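Local coordinates for formate oxidase (Aspergillus oryzae, PDB 5ZU2), which probably oxidises formate as a flavoprotein oxidase of the GMC oxidoreductase family, with FAD as its cofactor, at residues T32-E37 with T222-V227. The protein carries 1 engineered substitution. Numbering follows the deposited sequence.
Sequences TVLIVE and TIVPEV. With FAD (flavin-adenine dinucleotide), chain D.
At one edge of the parallel Rossmann-type sheet that carries FAD, strand 33-36 pairs with strand 221-224. Thr222, opposite Leu34, bonds to the residues on either side of it: its N to Val33 O, its O from Ile35 N at 2.7 Å. Val224 N then meets Ile35 O at 2.8 Å, nearly straight at 173°. Glu37 N reaches Val224 O, more bent, at 3.1 Å. The chain then turns at Pro225 and Glu226, and Val227 N bonds to Glu37 O at 3.1 Å.

On one face Leu34 CD1 lies against Val224 CG2 at 3.7 Å. With Leu34 CG anti to its own N (chi1 165°), the branch leans toward the neighbouring strand, and CD1 also nears Thr222 O. Val36 CB meets Val227 CG2 on this side. On the other face Ile35 and Ile223 run side by side.

Glu37 bends at chi2 (61°) and grips the adenosine ribose with both oxygens: OE1 accepts O3B of FAD and OE2 accepts O2B, each at 2.6 Å. Gly14 N bonds to OE1 and Gly39 N to OE2, which probably fixes the group's rotation.

Helix 16-25 covers Ile35, strand 9-12 continues the sheet beyond strand 33-36, and strand 221-224 is one of its two outermost strands.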
loop_
_atom_site.group_PDB
_atom_site.type_symbol
_atom_site.label_atom_id
_atom_site.label_comp_id
_atom_site.label_asym_id
_atom_site.label_seq_id
_atom_site.Cartn_x
_atom_site.Cartn_y
_atom_site.Cartn_z
ATOM N N THR A 32 -25.515 -1.858 14.906
ATOM C CA THR A 32 -25.208 -0.455 14.638
ATOM C C THR A 32 -23.708 -0.263 14.503
ATOM O O THR A 32 -22.937 -0.728 15.351
ATOM C CB THR A 32 -25.744 0.463 15.739
ATOM O OG1 THR A 32 -25.368 -0.061 17.027
ATOM C CG2 THR A 32 -27.240 0.628 15.602
ATOM N N VAL A 33 -23.303 0.424 13.436
ATOM C CA VAL A 33 -21.898 0.671 13.135
ATOM C C VAL A 33 -21.702 2.163 12.896
ATOM O O VAL A 33 -22.426 2.778 12.099
ATOM C CB VAL A 33 -21.405 -0.137 11.914
ATOM C CG1 VAL A 33 -19.898 0.062 11.727
ATOM C CG2 VAL A 33 -21.743 -1.636 12.058
ATOM N N LEU A 34 -20.718 2.734 13.573
ATOM C CA LEU A 34 -20.301 4.109 13.367
ATOM C C LEU A 34 -18.921 4.128 12.729
ATOM O O LEU A 34 -18.035 3.373 13.143
ATOM C CB LEU A 34 -20.251 4.864 14.697
ATOM C CG LEU A 34 -19.491 6.189 14.641
ATOM C CD1 LEU A 34 -20.281 7.212 13.867
ATOM C CD2 LEU A 34 -19.169 6.659 16.046
ATOM N N ILE A 35 -18.729 5.006 11.748
ATOM C CA ILE A 35 -17.411 5.256 11.157
ATOM C C ILE A 35 -17.060 6.726 11.370
ATOM O O ILE A 35 -17.811 7.604 10.926
ATOM C CB ILE A 35 -17.383 4.945 9.658
ATOM C CG1 ILE A 35 -17.832 3.516 9.392
ATOM C CG2 ILE A 35 -15.966 5.193 9.131
ATOM C CD1 ILE A 35 -17.982 3.201 7.887
ATOM N N VAL A 36 -15.918 7.005 12.035
ATOM C CA VAL A 36 -15.376 8.367 12.095
ATOM C C VAL A 36 -14.194 8.474 11.138
ATOM O O VAL A 36 -13.368 7.555 11.040
ATOM C CB VAL A 36 -14.986 8.792 13.530
ATOM C CG1 VAL A 36 -16.232 8.872 14.419
ATOM C CG2 VAL A 36 -13.954 7.897 14.139
ATOM N N GLU A 37 -14.139 9.585 10.394
ATOM C CA GLU A 37 -13.184 9.765 9.302
ATOM C C GLU A 37 -12.852 11.247 9.166
ATOM O O GLU A 37 -13.761 12.088 9.188
ATOM C CB GLU A 37 -13.755 9.234 7.973
ATOM C CG GLU A 37 -13.044 9.743 6.726
ATOM C CD GLU A 37 -11.574 9.339 6.712
ATOM O OE1 GLU A 37 -11.275 8.230 7.197
ATOM O OE2 GLU A 37 -10.713 10.123 6.241
ATOM N N THR A 222 -23.577 4.481 10.493
ATOM C CA THR A 222 -23.486 5.931 10.585
ATOM C C THR A 222 -22.061 6.339 10.190
ATOM O O THR A 222 -21.070 5.865 10.772
ATOM C CB THR A 222 -23.847 6.442 11.989
ATOM O OG1 THR A 222 -25.199 6.077 12.301
ATOM C CG2 THR A 222 -23.782 7.967 12.042
ATOM N N ILE A 223 -21.966 7.186 9.175
ATOM C CA ILE A 223 -20.703 7.709 8.680
ATOM C C ILE A 223 -20.584 9.173 9.106
ATOM O O ILE A 223 -21.390 10.019 8.704
ATOM C CB ILE A 223 -20.595 7.545 7.155
ATOM C CG1 ILE A 223 -20.607 6.050 6.787
ATOM C CG2 ILE A 223 -19.334 8.187 6.654
ATOM C CD1 ILE A 223 -20.485 5.729 5.280
ATOM N N VAL A 224 -19.578 9.475 9.916
ATOM C CA VAL A 224 -19.324 10.848 10.352
ATOM C C VAL A 224 -18.004 11.314 9.739
ATOM O O VAL A 224 -16.929 11.016 10.277
ATOM C CB VAL A 224 -19.328 10.948 11.886
ATOM C CG1 VAL A 224 -18.891 12.329 12.358
ATOM C CG2 VAL A 224 -20.706 10.614 12.437
ATOM N N PRO A 225 -18.030 11.979 8.589
ATOM C CA PRO A 225 -16.805 12.487 7.972
ATOM C C PRO A 225 -16.407 13.821 8.600
ATOM O O PRO A 225 -17.075 14.335 9.496
ATOM C CB PRO A 225 -17.208 12.666 6.509
ATOM C CG PRO A 225 -18.650 13.041 6.587
ATOM C CD PRO A 225 -19.204 12.196 7.727
ATOM N N GLU A 226 -15.293 14.373 8.112
ATOM C CA GLU A 226 -14.790 15.692 8.531
ATOM C C GLU A 226 -14.661 15.841 10.049
ATOM O O GLU A 226 -14.909 16.913 10.600
ATOM C CB GLU A 226 -15.685 16.819 8.003
ATOM C CG GLU A 226 -16.209 16.620 6.613
ATOM C CD GLU A 226 -15.386 17.333 5.613
ATOM O OE1 GLU A 226 -14.180 17.518 5.887
ATOM O OE2 GLU A 226 -15.940 17.719 4.560
ATOM N N VAL A 227 -14.251 14.775 10.737
ATOM C CA VAL A 227 -13.930 14.856 12.157
ATOM C C VAL A 227 -12.540 14.284 12.362
ATOM O O VAL A 227 -12.166 13.284 11.739
ATOM C CB VAL A 227 -14.961 14.135 13.063
ATOM C CG1 VAL A 227 -16.344 14.705 12.846
ATOM C CG2 VAL A 227 -14.947 12.628 12.860
HETATM P PA FAD D . -5.702 3.864 4.980
HETATM O O1A FAD D . -4.775 4.962 4.710
HETATM O O2A FAD D . -6.354 3.264 3.742
HETATM O O5B FAD D . -6.895 4.318 5.994
HETATM C C5B FAD D . -6.654 5.193 7.118
HETATM C C4B FAD D . -7.872 6.074 7.271
HETATM O O4B FAD D . -7.873 6.704 8.576
HETATM C C3B FAD D . -7.999 7.202 6.244
HETATM O O3B FAD D . -9.328 7.328 5.751
HETATM C C2B FAD D . -7.621 8.444 7.050
HETATM O O2B FAD D . -8.199 9.656 6.553
HETATM C C1B FAD D . -8.172 8.071 8.422
HETATM N N9A FAD D . -7.548 8.809 9.515
HETATM C C8A FAD D . -6.209 8.851 9.784
HETATM N N7A FAD D . -5.894 9.585 10.822
HETATM C C5A FAD D . -7.108 10.090 11.251
HETATM C C6A FAD D . -7.452 10.949 12.313
HETATM N N6A FAD D . -6.555 11.476 13.154
HETATM N N1A FAD D . -8.764 11.242 12.485
HETATM C C2A FAD D . -9.652 10.715 11.639
HETATM N N3A FAD D . -9.445 9.902 10.599
HETATM C C4A FAD D . -8.142 9.625 10.454
HETATM N N1 FAD D . -1.251 -0.812 -2.605
HETATM C C2 FAD D . -1.355 -1.775 -3.568
HETATM O O2 FAD D . -1.584 -2.958 -3.277
HETATM N N3 FAD D . -1.206 -1.424 -4.918
HETATM C C4 FAD D . -0.943 -0.147 -5.410
HETATM O O4 FAD D . -0.816 0.044 -6.624
HETATM C C4X FAD D . -0.841 0.866 -4.364
HETATM N N5 FAD D . -0.590 2.104 -4.726
HETATM C C5X FAD D . -0.494 3.063 -3.737
HETATM C C6 FAD D . -0.255 4.389 -4.116
HETATM C C7 FAD D . -0.164 5.401 -3.169
HETATM C C7M FAD D . 0.106 6.819 -3.619
HETATM C C8 FAD D . -0.325 5.085 -1.806
HETATM C C8M FAD D . -0.238 6.152 -0.753
HETATM C C9 FAD D . -0.577 3.765 -1.424
HETATM C C9A FAD D . -0.663 2.753 -2.376
HETATM N N10 FAD D . -0.938 1.406 -2.032
HETATM C C10 FAD D . -1.020 0.438 -2.996
HETATM C "C1'" FAD D . -1.050 0.990 -0.634
HETATM C "C2'" FAD D . -2.471 0.798 -0.142
HETATM O "O2'" FAD D . -3.334 1.761 -0.742
HETATM C "C3'" FAD D . -2.470 1.001 1.373
HETATM O "O3'" FAD D . -1.422 0.246 1.976
HETATM C "C4'" FAD D . -3.777 0.679 2.091
HETATM O "O4'" FAD D . -4.837 1.394 1.450
HETATM C "C5'" FAD D . -3.639 0.994 3.565
HETATM O "O5'" FAD D . -4.906 0.766 4.213
HETATM P P FAD D . -5.139 1.143 5.716
HETATM O O1P FAD D . -6.618 0.836 5.957
HETATM O O2P FAD D . -4.065 0.472 6.520
HETATM O O3P FAD D . -4.941 2.713 5.760
#